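Local coordinates for putative uncharacterized protein (PDB 3W9A), which is the catalytic domain of a fungal glycoside hydrolase of family 131, built as a beta-jelly roll, and probably cleaves beta-glucans, at residues T13-F18 against Y43-P48; V170-S175 against K183-V188. One frame throughout, in Å; residues are numbered along the deposited sequence.

Contact 1: T13-F18 against Y43-P48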
ATOM      1  N   THR A  13     -15.350  -6.917  -6.574  1.00 15.56           N
ATOM      2  CA  THR A  13     -15.696  -6.763  -7.998  1.00 18.51           C
ATOM      3  C   THR A  13     -16.216  -5.374  -8.356  1.00 19.36           C
ATOM      4  O   THR A  13     -16.059  -4.947  -9.493  1.00 21.29           O
ATOM      5  CB  THR A  13     -16.763  -7.799  -8.423  1.00 19.70           C
ATOM      6  OG1 THR A  13     -16.234  -9.112  -8.208  1.00 21.46           O
ATOM      7  CG2 THR A  13     -17.139  -7.652  -9.914  1.00 20.75           C
ATOM      8  N   THR A  14     -16.853  -4.692  -7.405  1.00 19.90           N
ATOM      9  CA  THR A  14     -17.338  -3.318  -7.615  1.00 19.93           C
ATOM     10  C   THR A  14     -17.096  -2.511  -6.353  1.00 19.60           C
ATOM     11  O   THR A  14     -16.859  -3.095  -5.288  1.00 20.39           O
ATOM     12  CB  THR A  14     -18.854  -3.290  -7.909  1.00 20.35           C
ATOM     13  OG1 THR A  14     -19.568  -3.772  -6.769  1.00 20.23           O
ATOM     14  CG2 THR A  14     -19.178  -4.154  -9.095  1.00 21.79           C
ATOM     15  N   PRO A  15     -17.192  -1.167  -6.440  1.00 19.23           N
ATOM     16  CA  PRO A  15     -16.934  -0.371  -5.239  1.00 18.92           C
ATOM     17  C   PRO A  15     -17.812  -0.745  -4.040  1.00 18.46           C
ATOM     18  O   PRO A  15     -17.308  -0.832  -2.901  1.00 18.20           O
ATOM     19  CB  PRO A  15     -17.179   1.070  -5.719  1.00 19.31           C
ATOM     20  CG  PRO A  15     -16.869   1.026  -7.171  1.00 19.00           C
ATOM     21  CD  PRO A  15     -17.365  -0.313  -7.633  1.00 18.99           C
ATOM     22  N   ALA A  16     -19.091  -1.014  -4.303  1.00 18.58           N
ATOM     23  CA  ALA A  16     -20.029  -1.410  -3.257  1.00 18.19           C
ATOM     24  C   ALA A  16     -19.586  -2.641  -2.463  1.00 18.41           C
ATOM     25  O   ALA A  16     -20.007  -2.809  -1.318  1.00 19.39           O
ATOM     26  CB  ALA A  16     -21.421  -1.632  -3.837  1.00 18.24           C
ATOM     27  N   ASP A  17     -18.737  -3.489  -3.047  1.00 17.16           N
ATOM     28  CA  ASP A  17     -18.212  -4.634  -2.309  1.00 16.78           C
ATOM     29  C   ASP A  17     -17.465  -4.201  -1.044  1.00 15.64           C
ATOM     30  O   ASP A  17     -17.556  -4.860  -0.018  1.00 15.63           O
ATOM     31  CB  ASP A  17     -17.337  -5.543  -3.202  1.00 17.03           C
ATOM     32  CG  ASP A  17     -18.161  -6.402  -4.170  1.00 17.80           C
ATOM     33  OD1 ASP A  17     -19.353  -6.667  -3.890  1.00 18.39           O
ATOM     34  OD2 ASP A  17     -17.625  -6.799  -5.224  1.00 17.63           O
ATOM     35  N   PHE A  18     -16.777  -3.067  -1.084  1.00 14.71           N
ATOM     36  CA  PHE A  18     -16.108  -2.560   0.115  1.00 14.08           C
ATOM     37  C   PHE A  18     -17.117  -2.072   1.191  1.00 14.50           C
ATOM     38  O   PHE A  18     -16.818  -2.102   2.386  1.00 14.44           O
ATOM     39  CB  PHE A  18     -15.130  -1.447  -0.249  1.00 13.45           C
ATOM     40  CG  PHE A  18     -13.903  -1.923  -0.969  1.00 12.89           C
ATOM     41  CD1 PHE A  18     -12.903  -2.618  -0.292  1.00 12.67           C
ATOM     42  CD2 PHE A  18     -13.731  -1.652  -2.318  1.00 12.33           C
ATOM     43  CE1 PHE A  18     -11.758  -3.039  -0.954  1.00 12.47           C
ATOM     44  CE2 PHE A  18     -12.593  -2.063  -2.982  1.00 12.37           C
ATOM     45  CZ  PHE A  18     -11.602  -2.750  -2.306  1.00 12.28           C
ATOM     46  N   TYR A  43     -13.736   7.005  -4.500  1.00 12.02           N
ATOM     47  CA  TYR A  43     -12.431   6.771  -3.866  1.00 11.49           C
ATOM     48  C   TYR A  43     -11.767   5.430  -4.190  1.00 10.80           C
ATOM     49  O   TYR A  43     -10.537   5.328  -4.212  1.00 10.08           O
ATOM     50  CB  TYR A  43     -12.586   6.881  -2.355  1.00 11.83           C
ATOM     51  CG  TYR A  43     -13.356   8.096  -1.900  1.00 12.01           C
ATOM     52  CD1 TYR A  43     -12.897   9.394  -2.188  1.00 12.13           C
ATOM     53  CD2 TYR A  43     -14.527   7.956  -1.194  1.00 12.23           C
ATOM     54  CE1 TYR A  43     -13.601  10.506  -1.770  1.00 12.11           C
ATOM     55  CE2 TYR A  43     -15.245   9.056  -0.785  1.00 12.30           C
ATOM     56  CZ  TYR A  43     -14.789  10.324  -1.084  1.00 12.31           C
ATOM     57  OH  TYR A  43     -15.517  11.397  -0.645  1.00 11.99           O
ATOM     58  N   LEU A  44     -12.578   4.408  -4.419  1.00 10.53           N
ATOM     59  CA  LEU A  44     -12.071   3.062  -4.672  1.00 10.69           C
ATOM     60  C   LEU A  44     -12.699   2.468  -5.915  1.00 10.70           C
ATOM     61  O   LEU A  44     -13.916   2.380  -6.020  1.00 10.42           O
ATOM     62  CB  LEU A  44     -12.330   2.152  -3.461  1.00 10.42           C
ATOM     63  CG  LEU A  44     -11.635   2.552  -2.155  1.00 10.55           C
ATOM     64  CD1 LEU A  44     -12.130   1.684  -1.011  1.00 10.64           C
ATOM     65  CD2 LEU A  44     -10.098   2.501  -2.250  1.00 10.41           C
ATOM     66  N   ASN A  45     -11.857   2.076  -6.867  1.00 11.04           N
ATOM     67  CA  ASN A  45     -12.320   1.428  -8.078  1.00 11.61           C
ATOM     68  C   ASN A  45     -11.442   0.247  -8.443  1.00 12.49           C
ATOM     69  O   ASN A  45     -10.247   0.226  -8.150  1.00 13.24           O
ATOM     70  CB  ASN A  45     -12.388   2.427  -9.235  1.00 11.73           C
ATOM     71  CG  ASN A  45     -13.421   3.490  -9.002  1.00 11.43           C
ATOM     72  OD1 ASN A  45     -13.108   4.588  -8.514  1.00 11.57           O
ATOM     73  ND2 ASN A  45     -14.679   3.149  -9.257  1.00 11.20           N
ATOM     74  N   LEU A  46     -12.054  -0.723  -9.112  1.00 13.64           N
ATOM     75  CA  LEU A  46     -11.448  -2.012  -9.401  1.00 14.36           C
ATOM     76  C   LEU A  46     -11.527  -2.312 -10.893  1.00 15.19           C
ATOM     77  O   LEU A  46     -12.549  -2.035 -11.524  1.00 15.92           O
ATOM     78  CB  LEU A  46     -12.193  -3.085  -8.617  1.00 14.86           C
ATOM     79  CG  LEU A  46     -12.208  -2.906  -7.090  1.00 14.83           C
ATOM     80  CD1 LEU A  46     -13.576  -3.221  -6.488  1.00 15.12           C
ATOM     81  CD2 LEU A  46     -11.119  -3.745  -6.448  1.00 15.27           C
ATOM     82  N   ASP A  47     -10.446  -2.875 -11.456  1.00 15.32           N
ATOM     83  CA  ASP A  47     -10.349  -3.118 -12.899  1.00 15.24           C
ATOM     84  C   ASP A  47      -9.148  -4.004 -13.218  1.00 15.61           C
ATOM     85  O   ASP A  47      -8.104  -3.902 -12.563  1.00 15.58           O
ATOM     86  CB  ASP A  47     -10.210  -1.781 -13.652  1.00 15.46           C
ATOM     87  CG  ASP A  47     -10.509  -1.889 -15.137  1.00 15.71           C
ATOM     88  OD1 ASP A  47      -9.555  -2.050 -15.947  1.00 15.92           O
ATOM     89  OD2 ASP A  47     -11.702  -1.819 -15.489  1.00 15.24           O
ATOM     90  N   PRO A  48      -9.272  -4.861 -14.240  1.00 15.72           N
ATOM     91  CA  PRO A  48      -8.141  -5.675 -14.633  1.00 15.73           C
ATOM     92  C   PRO A  48      -6.908  -4.866 -15.034  1.00 16.04           C
ATOM     93  O   PRO A  48      -5.792  -5.322 -14.803  1.00 15.99           O
ATOM     94  CB  PRO A  48      -8.680  -6.482 -15.820  1.00 15.84           C
ATOM     95  CG  PRO A  48      -9.938  -5.799 -16.226  1.00 16.11           C
ATOM     96  CD  PRO A  48     -10.491  -5.270 -14.946  1.00 15.91           C
TER
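Thr-14 and Pro-15 run past Leu-46 and Asn-45 with the nearest alpha carbons, those of Pro-15 and Asn-45, 5.7 Å apart. Residues 44-47 are extended, while 15-18 form a short, weakly bonded helical turn, and the two meet by side chains packing on side chains and on backbone, without backbone pairing. The turn carries its own polar bracing. Asp-17 OD2 accepts from two backbone amides, Thr-13 N at 2.6 Å through its anti lone pair and Thr-14 N from above the carboxylate plane, a double grip that ties the two residues leading into the turn back to Asp-17. Asp-17 OD1 makes a salt bridge with Arg-20, so both carboxylate oxygens are engaged.

Across the contact, Leu-44 and Leu-46 point toward the turn from one side of their strand. Leu-44 CD1 lies over a face of the Phe-18 ring, 4.1 Å from its centroid and 19° off the normal, a CH-pi contact displaced toward the rim. The phenyl group is aimed there by a first torsion of -71°, which sets CG beside the backbone N. Leu-46 CD1 reaches both the turn and the residue before it: it approaches Phe-18 CE2 obliquely at 3.8 Å and lies 3.5 Å from Thr-14 O. The Pro-15 ring rests on the strand backbone, with CG 3.4 Å from Leu-44 O.

Strand 61-66 flanks strand 44-47 as its antiparallel partner, pairing Asn-45 with Lys-63, and its Leu-62 touches Phe-18, Leu-44 and Leu-46. Tyr-12 stacks on the Phe-18 ring, while Trp-32 of strand 30-34 and Leu-81 of strand 77-83 touch both Phe-18 and Leu-44; the turn thus places Phe-18 between strands of the two sheets of the jelly roll.

Contact 2: V170-S175 against K183-V188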
ATOM      1  N   VAL A 170      13.138  -3.270  10.549  1.00 15.10           N
ATOM      2  CA  VAL A 170      12.496  -3.368   9.243  1.00 15.23           C
ATOM      3  C   VAL A 170      13.497  -3.139   8.082  1.00 15.11           C
ATOM      4  O   VAL A 170      14.296  -2.198   8.092  1.00 15.12           O
ATOM      5  CB  VAL A 170      11.307  -2.393   9.134  1.00 15.22           C
ATOM      6  CG1 VAL A 170      11.749  -0.953   9.325  1.00 16.02           C
ATOM      7  CG2 VAL A 170      10.601  -2.561   7.805  1.00 15.20           C
ATOM      8  N   GLY A 171      13.462  -4.037   7.110  1.00 15.14           N
ATOM      9  CA  GLY A 171      14.191  -3.884   5.859  1.00 15.18           C
ATOM     10  C   GLY A 171      13.226  -3.759   4.705  1.00 15.26           C
ATOM     11  O   GLY A 171      11.993  -3.758   4.898  1.00 15.36           O
ATOM     12  N   LEU A 172      13.771  -3.657   3.494  1.00 14.78           N
ATOM     13  CA  LEU A 172      12.956  -3.458   2.305  1.00 14.30           C
ATOM     14  C   LEU A 172      13.382  -4.380   1.156  1.00 14.21           C
ATOM     15  O   LEU A 172      14.583  -4.469   0.819  1.00 13.94           O
ATOM     16  CB  LEU A 172      13.048  -2.005   1.854  1.00 14.38           C
ATOM     17  CG  LEU A 172      12.198  -1.645   0.641  1.00 14.15           C
ATOM     18  CD1 LEU A 172      10.720  -1.652   1.034  1.00 14.30           C
ATOM     19  CD2 LEU A 172      12.627  -0.301   0.049  1.00 14.19           C
ATOM     20  N   TRP A 173      12.404  -5.073   0.572  1.00 13.31           N
ATOM     21  CA  TRP A 173      12.605  -5.790  -0.683  1.00 13.43           C
ATOM     22  C   TRP A 173      11.923  -4.972  -1.792  1.00 13.41           C
ATOM     23  O   TRP A 173      10.858  -4.391  -1.578  1.00 13.21           O
ATOM     24  CB  TRP A 173      12.054  -7.210  -0.619  1.00 13.44           C
ATOM     25  CG  TRP A 173      12.717  -8.074   0.413  1.00 13.90           C
ATOM     26  CD1 TRP A 173      12.630  -7.935   1.761  1.00 14.09           C
ATOM     27  CD2 TRP A 173      13.556  -9.211   0.181  1.00 14.43           C
ATOM     28  NE1 TRP A 173      13.368  -8.914   2.392  1.00 14.51           N
ATOM     29  CE2 TRP A 173      13.928  -9.724   1.444  1.00 14.40           C
ATOM     30  CE3 TRP A 173      14.006  -9.871  -0.974  1.00 14.86           C
ATOM     31  CZ2 TRP A 173      14.768 -10.839   1.591  1.00 14.73           C
ATOM     32  CZ3 TRP A 173      14.832 -10.983  -0.830  1.00 14.78           C
ATOM     33  CH2 TRP A 173      15.211 -11.451   0.451  1.00 14.88           C
ATOM     34  N   ALA A 174      12.533  -4.913  -2.964  1.00 13.34           N
ATOM     35  CA  ALA A 174      11.984  -4.128  -4.073  1.00 13.85           C
ATOM     36  C   ALA A 174      12.380  -4.673  -5.442  1.00 14.11           C
ATOM     37  O   ALA A 174      13.388  -5.368  -5.599  1.00 14.08           O
ATOM     38  CB  ALA A 174      12.391  -2.663  -3.954  1.00 13.94           C
ATOM     39  N   SER A 175      11.526  -4.389  -6.413  1.00 14.24           N
ATOM     40  CA  SER A 175      11.785  -4.646  -7.820  1.00 14.40           C
ATOM     41  C   SER A 175      10.714  -3.912  -8.617  1.00 14.73           C
ATOM     42  O   SER A 175       9.778  -3.344  -8.021  1.00 14.32           O
ATOM     43  CB  SER A 175      11.723  -6.137  -8.127  1.00 14.43           C
ATOM     44  OG  SER A 175      10.386  -6.591  -8.197  1.00 14.84           O
ATOM     45  N   LYS A 183      16.399  -7.759  -1.853  1.00 16.91           N
ATOM     46  CA  LYS A 183      16.504  -6.984  -0.622  1.00 17.12           C
ATOM     47  C   LYS A 183      17.436  -5.779  -0.832  1.00 17.76           C
ATOM     48  O   LYS A 183      18.651  -5.925  -0.910  1.00 17.89           O
ATOM     49  CB  LYS A 183      16.979  -7.854   0.546  1.00 16.94           C
ATOM     50  CG  LYS A 183      16.799  -7.183   1.900  1.00 17.02           C
ATOM     51  CD  LYS A 183      16.979  -8.141   3.073  1.00 16.77           C
ATOM     52  CE  LYS A 183      16.580  -7.483   4.396  1.00 16.58           C
ATOM     53  NZ  LYS A 183      16.411  -8.445   5.527  1.00 16.20           N
ATOM     54  N   VAL A 184      16.850  -4.591  -0.922  1.00 17.68           N
ATOM     55  CA  VAL A 184      17.594  -3.363  -1.255  1.00 17.87           C
ATOM     56  C   VAL A 184      17.983  -2.562  -0.016  1.00 18.02           C
ATOM     57  O   VAL A 184      18.916  -1.750  -0.051  1.00 18.90           O
ATOM     58  CB  VAL A 184      16.788  -2.465  -2.227  1.00 17.83           C
ATOM     59  CG1 VAL A 184      16.788  -3.072  -3.621  1.00 17.61           C
ATOM     60  CG2 VAL A 184      15.355  -2.257  -1.732  1.00 17.52           C
ATOM     61  N   VAL A 185      17.283  -2.784   1.091  1.00 17.84           N
ATOM     62  CA  VAL A 185      17.680  -2.182   2.359  1.00 17.72           C
ATOM     63  C   VAL A 185      17.676  -3.240   3.464  1.00 18.11           C
ATOM     64  O   VAL A 185      16.640  -3.838   3.775  1.00 16.77           O
ATOM     65  CB  VAL A 185      16.801  -0.969   2.761  1.00 17.55           C
ATOM     66  CG1 VAL A 185      17.338  -0.332   4.040  1.00 17.94           C
ATOM     67  CG2 VAL A 185      16.741   0.071   1.641  1.00 17.39           C
ATOM     68  N   GLN A 186      18.854  -3.449   4.050  1.00 18.35           N
ATOM     69  CA  GLN A 186      19.011  -4.322   5.203  1.00 18.95           C
ATOM     70  C   GLN A 186      18.247  -3.731   6.353  1.00 19.00           C
ATOM     71  O   GLN A 186      18.039  -2.519   6.398  1.00 17.98           O
ATOM     72  CB  GLN A 186      20.485  -4.446   5.596  1.00 19.25           C
ATOM     73  CG  GLN A 186      21.333  -5.198   4.595  1.00 19.58           C
ATOM     74  CD  GLN A 186      20.788  -6.574   4.314  1.00 20.25           C
ATOM     75  OE1 GLN A 186      20.537  -7.351   5.238  1.00 20.59           O
ATOM     76  NE2 GLN A 186      20.579  -6.881   3.040  1.00 20.20           N
ATOM     77  N   ASN A 187      17.867  -4.578   7.306  1.00 19.55           N
ATOM     78  CA  ASN A 187      16.971  -4.155   8.390  1.00 19.37           C
ATOM     79  C   ASN A 187      17.599  -3.071   9.255  1.00 19.52           C
ATOM     80  O   ASN A 187      18.788  -3.130   9.560  1.00 19.87           O
ATOM     81  CB  ASN A 187      16.531  -5.348   9.247  1.00 19.27           C
ATOM     82  CG  ASN A 187      15.313  -6.056   8.685  1.00 19.58           C
ATOM     83  OD1 ASN A 187      14.323  -6.271   9.386  1.00 20.49           O
ATOM     84  ND2 ASN A 187      15.366  -6.401   7.426  1.00 18.57           N
ATOM     85  N   VAL A 188      16.793  -2.075   9.617  1.00 19.66           N
ATOM     86  CA  VAL A 188      17.226  -0.946  10.445  1.00 19.69           C
ATOM     87  C   VAL A 188      16.272  -0.813  11.629  1.00 19.75           C
ATOM     88  O   VAL A 188      15.110  -1.216  11.524  1.00 19.47           O
ATOM     89  CB  VAL A 188      17.249   0.387   9.646  1.00 20.69           C
ATOM     90  CG1 VAL A 188      18.079   0.244   8.375  1.00 20.77           C
ATOM     91  CG2 VAL A 188      15.844   0.867   9.302  1.00 20.29           C
TER
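Strand 170-175 and segment 183-188 pair as an antiparallel hairpin, 148° between strands 170-175 and 186-188, whose register shifts by one both between Val-170 and Leu-172 and between Leu-172 and Trp-173, with Val-184 and Val-185 both facing Leu-172 in a classic beta bulge where Leu-172 O accepts from Val-184 N at 2.9 Å and, nearly straight at 173°, from Val-185 N at 3.2 Å.

Val-184 CG2 lies against Leu-172 CD2 at 3.8 Å and also meets Ala-174 CB. On the face opposite Leu-172 and Val-185, Lys-183 CB sits over the centre of the Trp-173 six-membered ring, 3.6 Å from its centroid. Lys-183 leaves its backbone with a first torsion of -167° and stays extended, which lays its CD across the indole, 3.8 Å from Trp-173 NE1. That NE1 donates a hydrogen bond to Asp-162 OD2. A serine in place of Trp-173 would probably leave the methylenes of Lys-183 without their aromatic floor and Asp-162 without its indole donor.

Asp-162 OD2 also makes a salt bridge with Lys-183 NZ; the aliphatic stacking and the shared carboxylate together probably hold the lysine's course, while its charge is probably largely balanced.

Contacts 1 and 2 lie on opposite sides of the chain's centre, their own centres 31 Å apart and their nearest atoms about 17 Å apart, so they do not touch. They come in series along the chain: 13-18 meets 43-48 before the hairpin of 170-175 and 183-188 begins. Both nevertheless reach the same antiparallel sheet. From strand 44-47 its pairing runs through strands 61-66, 213-224, 93-101 and 157-164 to 169-176 and 182-189. Contact 1 thus packs a loop and short helical turn on one terminal strand, whereas contact 2 pairs the last two strands at the far end, two separate margins of one catalytic jelly-roll domain.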